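Long-range contacts in malonate decarboxylase subunit alpha (Acinetobacter baumannii ATCC 17978, PDB 6MPR), which probably acts as the acyl-carrier-protein transferase of malonate decarboxylase, loading malonate onto the carrier protein in exchange for acetate: residues I257-S265 and T405-L413; Q354-F364 and N393-H403. All coordinates share one frame; numbering follows the deposited sequence. Where two conformers were deposited one is given.

Contact 1. Residues I257-S265 and T405-L413; sequences IYEKHNVQS and TPAWLDMRL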
loop_
_atom_site.group_PDB
_atom_site.type_symbol
_atom_site.label_atom_id
_atom_site.label_comp_id
_atom_site.label_asym_id
_atom_site.label_seq_id
_atom_site.Cartn_x
_atom_site.Cartn_y
_atom_site.Cartn_z
ATOM N N ILE A 257 -3.685 15.979 21.674
ATOM C CA ILE A 257 -3.053 15.101 20.691
ATOM C C ILE A 257 -2.518 15.890 19.496
ATOM O O ILE A 257 -1.315 15.849 19.201
ATOM C CB ILE A 257 -4.027 14.002 20.221
ATOM C CG1 ILE A 257 -4.641 13.254 21.423
ATOM C CG2 ILE A 257 -3.282 13.013 19.315
ATOM C CD1 ILE A 257 -5.583 12.103 21.033
ATOM N N TYR A 258 -3.398 16.601 18.784
ATOM C CA TYR A 258 -2.974 17.256 17.545
ATOM C C TYR A 258 -1.963 18.359 17.832
ATOM O O TYR A 258 -0.889 18.413 17.217
ATOM C CB TYR A 258 -4.166 17.851 16.786
ATOM C CG TYR A 258 -5.192 16.868 16.249
ATOM C CD1 TYR A 258 -5.049 15.493 16.422
ATOM C CD2 TYR A 258 -6.307 17.331 15.556
ATOM C CE1 TYR A 258 -6.012 14.610 15.917
ATOM C CE2 TYR A 258 -7.249 16.462 15.050
ATOM C CZ TYR A 258 -7.100 15.112 15.236
ATOM O OH TYR A 258 -8.062 14.280 14.736
ATOM N N GLU A 259 -2.299 19.246 18.766
ATOM C CA GLU A 259 -1.370 20.299 19.156
ATOM C C GLU A 259 -0.129 19.713 19.826
ATOM O O GLU A 259 1.001 20.107 19.519
ATOM C CB GLU A 259 -2.064 21.283 20.095
ATOM C CG GLU A 259 -1.196 22.504 20.403
ATOM C CD GLU A 259 -1.848 23.492 21.350
ATOM O OE1 GLU A 259 -2.969 23.232 21.844
ATOM O OE2 GLU A 259 -1.229 24.542 21.597
ATOM N N LYS A 260 -0.331 18.768 20.748
ATOM C CA LYS A 260 0.772 18.238 21.548
ATOM C C LYS A 260 1.871 17.659 20.672
ATOM O O LYS A 260 3.063 17.857 20.939
ATOM C CB LYS A 260 0.250 17.163 22.511
ATOM C CG LYS A 260 1.352 16.511 23.365
ATOM C CD LYS A 260 0.776 15.466 24.316
ATOM C CE LYS A 260 1.889 14.763 25.090
ATOM N NZ LYS A 260 2.494 15.646 26.126
ATOM N N HIS A 261 1.489 16.928 19.626
ATOM C CA HIS A 261 2.443 16.226 18.782
ATOM C C HIS A 261 2.644 16.875 17.423
ATOM O O HIS A 261 3.347 16.301 16.583
ATOM C CB HIS A 261 1.996 14.776 18.591
ATOM C CG HIS A 261 1.785 14.047 19.877
ATOM N ND1 HIS A 261 2.824 13.705 20.709
ATOM C CD2 HIS A 261 0.656 13.604 20.478
ATOM C CE1 HIS A 261 2.348 13.078 21.773
ATOM N NE2 HIS A 261 1.036 13.000 21.654
ATOM N N ASN A 262 2.040 18.036 17.178
ATOM C CA ASN A 262 2.230 18.793 15.934
ATOM C C ASN A 262 1.781 17.986 14.711
ATOM O O ASN A 262 2.506 17.852 13.725
ATOM C CB ASN A 262 3.687 19.240 15.803
ATOM C CG ASN A 262 3.872 20.361 14.789
ATOM O OD1 ASN A 262 3.025 21.252 14.662
ATOM N ND2 ASN A 262 4.985 20.314 14.054
ATOM N N VAL A 263 0.563 17.455 14.784
ATOM C CA VAL A 263 0.009 16.615 13.719
ATOM C C VAL A 263 -0.322 17.488 12.516
ATOM O O VAL A 263 -1.167 18.384 12.603
ATOM C CB VAL A 263 -1.230 15.862 14.217
ATOM C CG1 VAL A 263 -1.897 15.071 13.083
ATOM C CG2 VAL A 263 -0.859 14.953 15.398
ATOM N N GLN A 264 0.351 17.233 11.393
ATOM C CA GLN A 264 0.142 17.954 10.142
ATOM C C GLN A 264 -0.799 17.248 9.186
ATOM O O GLN A 264 -1.431 17.911 8.351
ATOM C CB GLN A 264 1.468 18.152 9.392
ATOM C CG GLN A 264 2.578 18.782 10.186
ATOM C CD GLN A 264 2.190 20.149 10.670
ATOM O OE1 GLN A 264 1.916 21.044 9.869
ATOM N NE2 GLN A 264 2.139 20.320 11.993
ATOM N N SER A 265 -0.863 15.918 9.249
ATOM C CA SER A 265 -1.596 15.121 8.269
ATOM C C SER A 265 -2.330 14.004 8.992
ATOM O O SER A 265 -1.830 13.466 9.985
ATOM C CB SER A 265 -0.648 14.537 7.214
ATOM O OG SER A 265 0.403 13.807 7.819
ATOM N N THR A 405 8.566 12.719 10.271
ATOM C CA THR A 405 7.823 13.955 10.454
ATOM C C THR A 405 7.820 14.185 11.956
ATOM O O THR A 405 8.081 13.249 12.723
ATOM C CB THR A 405 6.378 13.873 9.939
ATOM O OG1 THR A 405 5.680 12.870 10.685
ATOM C CG2 THR A 405 6.307 13.523 8.430
ATOM N N PRO A 406 7.531 15.415 12.411
ATOM C CA PRO A 406 7.615 15.691 13.863
ATOM C C PRO A 406 6.728 14.802 14.734
ATOM O O PRO A 406 7.201 14.308 15.767
ATOM C CB PRO A 406 7.214 17.173 13.954
ATOM C CG PRO A 406 7.650 17.757 12.623
ATOM C CD PRO A 406 7.344 16.654 11.627
ATOM N N ALA A 407 5.460 14.575 14.358
ATOM C CA ALA A 407 4.601 13.734 15.192
ATOM C C ALA A 407 5.128 12.304 15.258
ATOM O O ALA A 407 5.116 11.677 16.323
ATOM C CB ALA A 407 3.163 13.745 14.657
ATOM N N TRP A 408 5.588 11.771 14.123
ATOM C CA TRP A 408 6.078 10.396 14.077
ATOM C C TRP A 408 7.346 10.237 14.912
ATOM O O TRP A 408 7.509 9.238 15.625
ATOM C CB TRP A 408 6.312 10.010 12.619
ATOM C CG TRP A 408 6.752 8.612 12.332
ATOM C CD1 TRP A 408 5.956 7.518 12.164
ATOM C CD2 TRP A 408 8.093 8.173 12.098
ATOM N NE1 TRP A 408 6.724 6.411 11.868
ATOM C CE2 TRP A 408 8.039 6.794 11.807
ATOM C CE3 TRP A 408 9.332 8.809 12.104
ATOM C CZ2 TRP A 408 9.175 6.044 11.547
ATOM C CZ3 TRP A 408 10.461 8.063 11.832
ATOM C CH2 TRP A 408 10.375 6.690 11.561
ATOM N N LEU A 409 8.248 11.219 14.855
ATOM C CA LEU A 409 9.419 11.197 15.729
ATOM C C LEU A 409 9.041 11.325 17.200
ATOM O O LEU A 409 9.754 10.807 18.068
ATOM C CB LEU A 409 10.380 12.338 15.369
ATOM C CG LEU A 409 11.239 12.161 14.125
ATOM C CD1 LEU A 409 12.079 13.423 13.875
ATOM C CD2 LEU A 409 12.134 10.948 14.327
ATOM N N ASP A 410 7.947 12.035 17.503
ATOM C CA ASP A 410 7.559 12.260 18.892
ATOM C C ASP A 410 7.172 10.965 19.590
ATOM O O ASP A 410 7.149 10.922 20.828
ATOM C CB ASP A 410 6.404 13.264 18.959
ATOM C CG ASP A 410 6.472 14.170 20.174
ATOM O OD1 ASP A 410 7.578 14.350 20.744
ATOM O OD2 ASP A 410 5.409 14.698 20.570
ATOM N N MET A 411 6.885 9.910 18.828
ATOM C CA MET A 411 6.567 8.603 19.379
ATOM C C MET A 411 7.801 7.759 19.689
ATOM O O MET A 411 7.664 6.696 20.308
ATOM C CB MET A 411 5.666 7.838 18.405
ATOM C CG MET A 411 4.312 8.497 18.111
ATOM S SD MET A 411 3.197 8.623 19.546
ATOM C CE MET A 411 3.482 10.322 19.982
ATOM N N ARG A 412 8.987 8.194 19.270
ATOM C CA ARG A 412 10.196 7.402 19.445
ATOM C C ARG A 412 10.647 7.372 20.906
ATOM O O ARG A 412 10.481 8.340 21.651
ATOM C CB ARG A 412 11.329 7.953 18.573
ATOM C CG ARG A 412 12.645 7.198 18.724
ATOM C CD ARG A 412 13.695 7.608 17.697
ATOM N NE ARG A 412 14.088 9.013 17.781
ATOM C CZ ARG A 412 15.080 9.551 17.070
ATOM N NH1 ARG A 412 15.805 8.792 16.250
ATOM N NH2 ARG A 412 15.362 10.842 17.189
ATOM N N LEU A 413 11.222 6.229 21.297
ATOM C CA LEU A 413 11.873 6.027 22.592
ATOM C C LEU A 413 12.694 7.238 23.027
ATOM O O LEU A 413 13.505 7.765 22.262
ATOM C CB LEU A 413 12.776 4.794 22.496
ATOM C CG LEU A 413 13.602 4.362 23.706
ATOM C CD1 LEU A 413 12.769 3.516 24.659
ATOM C CD2 LEU A 413 14.859 3.618 23.257
HETATM O O HOH W 1 6.289 17.002 17.615
HETATM O O HOH W 2 4.162 16.271 12.316
#
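His261 meets Asp410 and Met411 through its imidazole in two kinds of interaction, and the backbone supplies a third. The end of helix 244-261 here meets helix 406-410 nearly at a right angle (87° between the short axes), beside strand 429-433, whose Leu429 touches His261, Ala407 and Met411.

The polar interaction is a hydrogen bond from ND1 of His261 to OD2 of Asp410, 2.8 Å long and bent little (161° at the hydrogen). The acceptor lies close to the ring plane, but the carboxylate is turned 67° from the ring and receives the N-H on its anti side.

In the apolar part, CE of Met411 sits 3.7 Å from the His261 ring centroid, a CH-pi contact over one face, reached because the Met411 chain bends at both chi2 and chi3. CG of neighbouring Lys260 covers the opposite face. CB of Ala407 touches CG2 of Val263 at 4.3 Å.

The backbones meet closely where CA of Ala407 packs 3.2 Å from O of His261. At Asn262, where the helix ends in a Schellman motif, one water donates to O of Asn262 (2.7 Å) and accepts from N of Ala407 (3.0 Å).

Edge bond and two covered faces would together restrict the tilt and rotation of the imidazole, and the carboxylate would be expected to favour a proton on ND1.

Contact 2. Residues Q354-F364 and N393-H403; sequences QLAGQYAVDLF and NMGHDPRGRRH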
loop_
_atom_site.group_PDB
_atom_site.type_symbol
_atom_site.label_atom_id
_atom_site.label_comp_id
_atom_site.label_asym_id
_atom_site.label_seq_id
_atom_site.Cartn_x
_atom_site.Cartn_y
_atom_site.Cartn_z
ATOM N N GLN A 354 -5.844 4.938 0.627
ATOM C CA GLN A 354 -5.523 4.032 1.734
ATOM C C GLN A 354 -4.018 3.856 1.893
ATOM O O GLN A 354 -3.507 3.817 3.018
ATOM C CB GLN A 354 -6.187 2.678 1.511
ATOM C CG GLN A 354 -7.666 2.635 1.848
ATOM C CD GLN A 354 -7.915 2.597 3.336
ATOM O OE1 GLN A 354 -7.142 1.998 4.085
ATOM N NE2 GLN A 354 -8.992 3.235 3.778
ATOM N N LEU A 355 -3.287 3.747 0.774
ATOM C CA LEU A 355 -1.828 3.666 0.860
ATOM C C LEU A 355 -1.246 4.898 1.553
ATOM O O LEU A 355 -0.381 4.781 2.433
ATOM C CB LEU A 355 -1.227 3.511 -0.535
ATOM C CG LEU A 355 0.217 3.009 -0.555
ATOM C CD1 LEU A 355 0.337 1.660 0.172
ATOM C CD2 LEU A 355 0.705 2.908 -1.994
ATOM N N ALA A 356 -1.694 6.092 1.158
ATOM C CA ALA A 356 -1.231 7.299 1.840
ATOM C C ALA A 356 -1.644 7.292 3.301
ATOM O O ALA A 356 -0.888 7.746 4.168
ATOM C CB ALA A 356 -1.764 8.552 1.146
ATOM N N GLY A 357 -2.843 6.788 3.594
ATOM C CA GLY A 357 -3.272 6.708 4.979
ATOM C C GLY A 357 -2.356 5.848 5.826
ATOM O O GLY A 357 -2.220 6.075 7.030
ATOM N N GLN A 358 -1.738 4.836 5.221
ATOM C CA GLN A 358 -0.772 4.017 5.949
ATOM C C GLN A 358 0.590 4.706 6.052
ATOM O O GLN A 358 1.155 4.835 7.143
ATOM C CB GLN A 358 -0.597 2.658 5.261
ATOM C CG GLN A 358 0.595 1.912 5.881
ATOM C CD GLN A 358 0.984 0.637 5.159
ATOM O OE1 GLN A 358 2.014 0.047 5.477
ATOM N NE2 GLN A 358 0.169 0.200 4.207
ATOM N N TYR A 359 1.141 5.133 4.919
ATOM C CA TYR A 359 2.553 5.482 4.839
ATOM C C TYR A 359 2.845 6.970 4.943
ATOM O O TYR A 359 3.988 7.331 5.236
ATOM C CB TYR A 359 3.143 4.990 3.511
ATOM C CG TYR A 359 3.824 3.657 3.565
ATOM C CD1 TYR A 359 4.938 3.456 4.364
ATOM C CD2 TYR A 359 3.384 2.607 2.789
ATOM C CE1 TYR A 359 5.579 2.230 4.398
ATOM C CE2 TYR A 359 4.023 1.388 2.810
ATOM C CZ TYR A 359 5.121 1.211 3.617
ATOM O OH TYR A 359 5.759 0.002 3.636
ATOM N N ALA A 360 1.875 7.840 4.669
ATOM C CA ALA A 360 2.167 9.253 4.473
ATOM C C ALA A 360 1.534 10.203 5.481
ATOM O O ALA A 360 1.905 11.382 5.489
ATOM C CB ALA A 360 1.742 9.693 3.062
ATOM N N VAL A 361 0.612 9.759 6.334
ATOM C CA VAL A 361 -0.014 10.683 7.275
ATOM C C VAL A 361 0.457 10.398 8.701
ATOM O O VAL A 361 0.858 9.281 9.055
ATOM C CB VAL A 361 -1.558 10.687 7.211
ATOM C CG1 VAL A 361 -2.047 10.975 5.784
ATOM C CG2 VAL A 361 -2.144 9.410 7.770
ATOM N N ASP A 362 0.382 11.444 9.532
ATOM C CA ASP A 362 0.852 11.366 10.915
ATOM C C ASP A 362 -0.065 10.536 11.800
ATOM O O ASP A 362 0.388 9.978 12.805
ATOM C CB ASP A 362 0.928 12.765 11.544
ATOM C CG ASP A 362 2.062 13.602 11.023
ATOM O OD1 ASP A 362 3.050 13.056 10.483
ATOM O OD2 ASP A 362 1.977 14.838 11.210
ATOM N N LEU A 363 -1.359 10.492 11.491
ATOM C CA LEU A 363 -2.312 10.091 12.514
ATOM C C LEU A 363 -3.557 9.468 11.889
ATOM O O LEU A 363 -4.022 9.903 10.826
ATOM C CB LEU A 363 -2.702 11.296 13.389
ATOM C CG LEU A 363 -3.765 11.096 14.493
ATOM C CD1 LEU A 363 -3.388 11.916 15.718
ATOM C CD2 LEU A 363 -5.151 11.485 13.996
ATOM N N PHE A 364 -4.072 8.440 12.560
ATOM C CA PHE A 364 -5.431 7.962 12.391
ATOM C C PHE A 364 -6.172 8.115 13.714
ATOM O O PHE A 364 -5.596 7.916 14.789
ATOM C CB PHE A 364 -5.464 6.478 11.946
ATOM C CG PHE A 364 -6.823 5.848 12.051
ATOM C CD1 PHE A 364 -7.833 6.201 11.174
ATOM C CD2 PHE A 364 -7.090 4.901 13.026
ATOM C CE1 PHE A 364 -9.078 5.627 11.256
ATOM C CE2 PHE A 364 -8.340 4.336 13.133
ATOM C CZ PHE A 364 -9.336 4.686 12.239
ATOM N N ASN A 393 -5.734 -1.080 8.167
ATOM C CA ASN A 393 -4.657 -0.432 7.428
ATOM C C ASN A 393 -4.370 0.959 7.976
ATOM O O ASN A 393 -3.216 1.394 8.011
ATOM C CB ASN A 393 -5.017 -0.358 5.947
ATOM C CG ASN A 393 -3.969 0.381 5.134
ATOM O OD1 ASN A 393 -2.837 -0.086 5.001
ATOM N ND2 ASN A 393 -4.337 1.549 4.605
ATOM N N MET A 394 -5.410 1.660 8.417
ATOM C CA MET A 394 -5.215 2.982 8.993
ATOM C C MET A 394 -4.729 2.912 10.437
ATOM O O MET A 394 -3.949 3.778 10.864
ATOM C CB MET A 394 -6.519 3.769 8.903
ATOM C CG MET A 394 -7.142 3.752 7.516
ATOM S SD MET A 394 -6.100 4.592 6.298
ATOM C CE MET A 394 -6.131 6.220 6.999
ATOM N N GLY A 395 -5.164 1.904 11.187
ATOM C CA GLY A 395 -4.860 1.797 12.601
ATOM C C GLY A 395 -3.764 0.806 12.951
ATOM O O GLY A 395 -3.963 -0.087 13.782
ATOM N N HIS A 396 -2.594 0.965 12.341
ATOM C CA HIS A 396 -1.419 0.232 12.778
ATOM C C HIS A 396 -0.183 1.094 12.563
ATOM O O HIS A 396 -0.191 2.059 11.793
ATOM C CB HIS A 396 -1.278 -1.110 12.038
ATOM C CG HIS A 396 -0.805 -0.971 10.622
ATOM N ND1 HIS A 396 -1.671 -0.793 9.565
ATOM C CD2 HIS A 396 0.441 -0.983 10.090
ATOM C CE1 HIS A 396 -0.978 -0.679 8.444
ATOM N NE2 HIS A 396 0.305 -0.806 8.731
ATOM N N ASP A 397 0.873 0.746 13.285
ATOM C CA ASP A 397 2.176 1.355 13.097
ATOM C C ASP A 397 2.824 0.771 11.847
ATOM O O ASP A 397 3.165 -0.418 11.828
ATOM C CB ASP A 397 3.054 1.105 14.323
ATOM C CG ASP A 397 4.425 1.736 14.179
ATOM O OD1 ASP A 397 4.522 2.795 13.515
ATOM O OD2 ASP A 397 5.395 1.174 14.729
ATOM N N PRO A 398 2.990 1.562 10.777
ATOM C CA PRO A 398 3.566 1.021 9.536
ATOM C C PRO A 398 5.056 0.759 9.682
ATOM O O PRO A 398 5.854 1.707 9.669
ATOM C CB PRO A 398 3.280 2.131 8.511
ATOM C CG PRO A 398 3.273 3.413 9.347
ATOM C CD PRO A 398 2.684 3.002 10.686
ATOM N N ARG A 399 5.454 -0.510 9.821
ATOM C CA ARG A 399 6.835 -0.846 10.138
ATOM C C ARG A 399 7.753 -0.804 8.918
ATOM O O ARG A 399 8.964 -1.011 9.071
ATOM C CB ARG A 399 6.884 -2.222 10.826
ATOM C CG ARG A 399 6.150 -2.262 12.187
ATOM C CD ARG A 399 6.965 -1.583 13.310
ATOM N NE ARG A 399 6.244 -1.475 14.586
ATOM C CZ ARG A 399 6.218 -2.423 15.516
ATOM N NH1 ARG A 399 6.866 -3.563 15.326
ATOM N NH2 ARG A 399 5.547 -2.231 16.644
ATOM N N GLY A 400 7.209 -0.553 7.727
ATOM C CA GLY A 400 8.018 -0.306 6.553
ATOM C C GLY A 400 8.337 1.158 6.368
ATOM O O GLY A 400 9.135 1.514 5.496
ATOM N N ARG A 401 7.759 2.028 7.197
ATOM C CA ARG A 401 7.968 3.464 7.069
ATOM C C ARG A 401 9.335 3.889 7.604
ATOM O O ARG A 401 9.769 3.461 8.679
ATOM C CB ARG A 401 6.871 4.238 7.804
ATOM C CG ARG A 401 7.151 5.738 7.871
ATOM C CD ARG A 401 6.010 6.582 8.417
ATOM N NE ARG A 401 6.510 7.935 8.686
ATOM C CZ ARG A 401 5.754 9.004 8.872
ATOM N NH1 ARG A 401 4.429 8.920 8.808
ATOM N NH2 ARG A 401 6.335 10.164 9.119
ATOM N N ARG A 402 10.011 4.750 6.843
ATOM C CA ARG A 402 11.315 5.276 7.220
ATOM C C ARG A 402 11.395 6.799 7.275
ATOM O O ARG A 402 12.281 7.318 7.965
ATOM C CB ARG A 402 12.390 4.751 6.258
ATOM C CG ARG A 402 12.488 3.206 6.199
ATOM C CD ARG A 402 13.043 2.655 7.526
ATOM N NE ARG A 402 13.199 1.197 7.494
ATOM C CZ ARG A 402 12.277 0.343 7.918
ATOM N NH1 ARG A 402 11.120 0.782 8.404
ATOM N NH2 ARG A 402 12.494 -0.952 7.823
ATOM N N HIS A 403 10.504 7.537 6.600
ATOM C CA HIS A 403 10.651 8.988 6.612
ATOM C C HIS A 403 10.086 9.569 7.893
ATOM O O HIS A 403 9.102 9.069 8.457
ATOM C CB HIS A 403 9.995 9.665 5.388
ATOM C CG HIS A 403 8.507 9.864 5.487
ATOM N ND1 HIS A 403 7.598 8.837 5.301
ATOM C CD2 HIS A 403 7.769 10.980 5.707
ATOM C CE1 HIS A 403 6.368 9.311 5.421
ATOM N NE2 HIS A 403 6.443 10.607 5.671
HETATM O O HOH W 3 2.304 6.920 8.430
HETATM O O HOH W 4 4.577 -0.259 6.488
HETATM O O HOH W 5 2.683 -2.011 7.633
HETATM O O HOH W 6 3.474 11.470 8.445
HETATM O O HOH W 7 4.344 12.412 5.422
#
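Asn393 grips Gln354 twice through one amide nitrogen, and this pair anchors the tightly packed part of the contact, where the 393-403 segment leaves helix 391-394 and runs over the end of helix 350-359 and the start of strand 363-366. Its ND2 donates to OE1 of Gln354 at 2.9 Å and to the backbone O of Gln354, also at 2.9 Å. The side chain of Gln354 bends at chi2 (-76°) to bring OE1 there, the two amide planes standing 49° apart. That backbone O also accepts N of Gln358 in the helix, the two donors arriving from opposite faces of the carbonyl plane. CE of Met394, in one of two modelled conformers, rests 3.5 Å from CA of Gly357, while CB of Met394 lies over one face of the Phe364 ring. CG of Pro398 packs 3.4 Å from O of Gln358.

Toward Arg401 and His403 the packing gives way to buried water. CE1 of Tyr359 still abuts N of Arg401 edge-on at 3.6 Å, but beyond it one water accepts from NH1 of Arg401 (2.9 Å) and donates to the carbonyls of Gln358 and Val361. Another water lies 2.8 Å from NE2 of His403 and also reaches O of Ala360. Arg401, extended from CG to NE, holds O of His403 side-on with NE and NH2, while CE1 of His403 lies over the guanidinium centre.

Both sides reach the second subunit: OD1 of Asn393 bonds to its Tyr359, ND1 of His403 to its Glu145. Buried waters thus supply partners to carbonyls and to Arg401, whereas O of Tyr359, 3.1 Å from CE1 of His403, is left without a hydrogen-bond partner in the model.

Overall arrangement
Contact 2 is wholly buried, about 14 Å from the centre of the chain to its own centre; contact 1, at about 23 Å, is partly exposed. Their centres lie about 13 Å apart, and Asp362 bridges them through probable hydrogen bonds between OD1 and OG1 of Thr405, and from N of Gln264 to OD2. Both border the mixed sheet: strands 265-268 and 363-366, entered from their first segments, are parallel neighbours, and Leu429 of the next strand touches contact 1 by side chain and pairs with Phe364 by backbone. The outer contact has one direct histidine-carboxylate bond, a water bridge and apolar contacts, whereas the inner one has an amide donating to a side-chain and a backbone oxygen and several waters around an arginine.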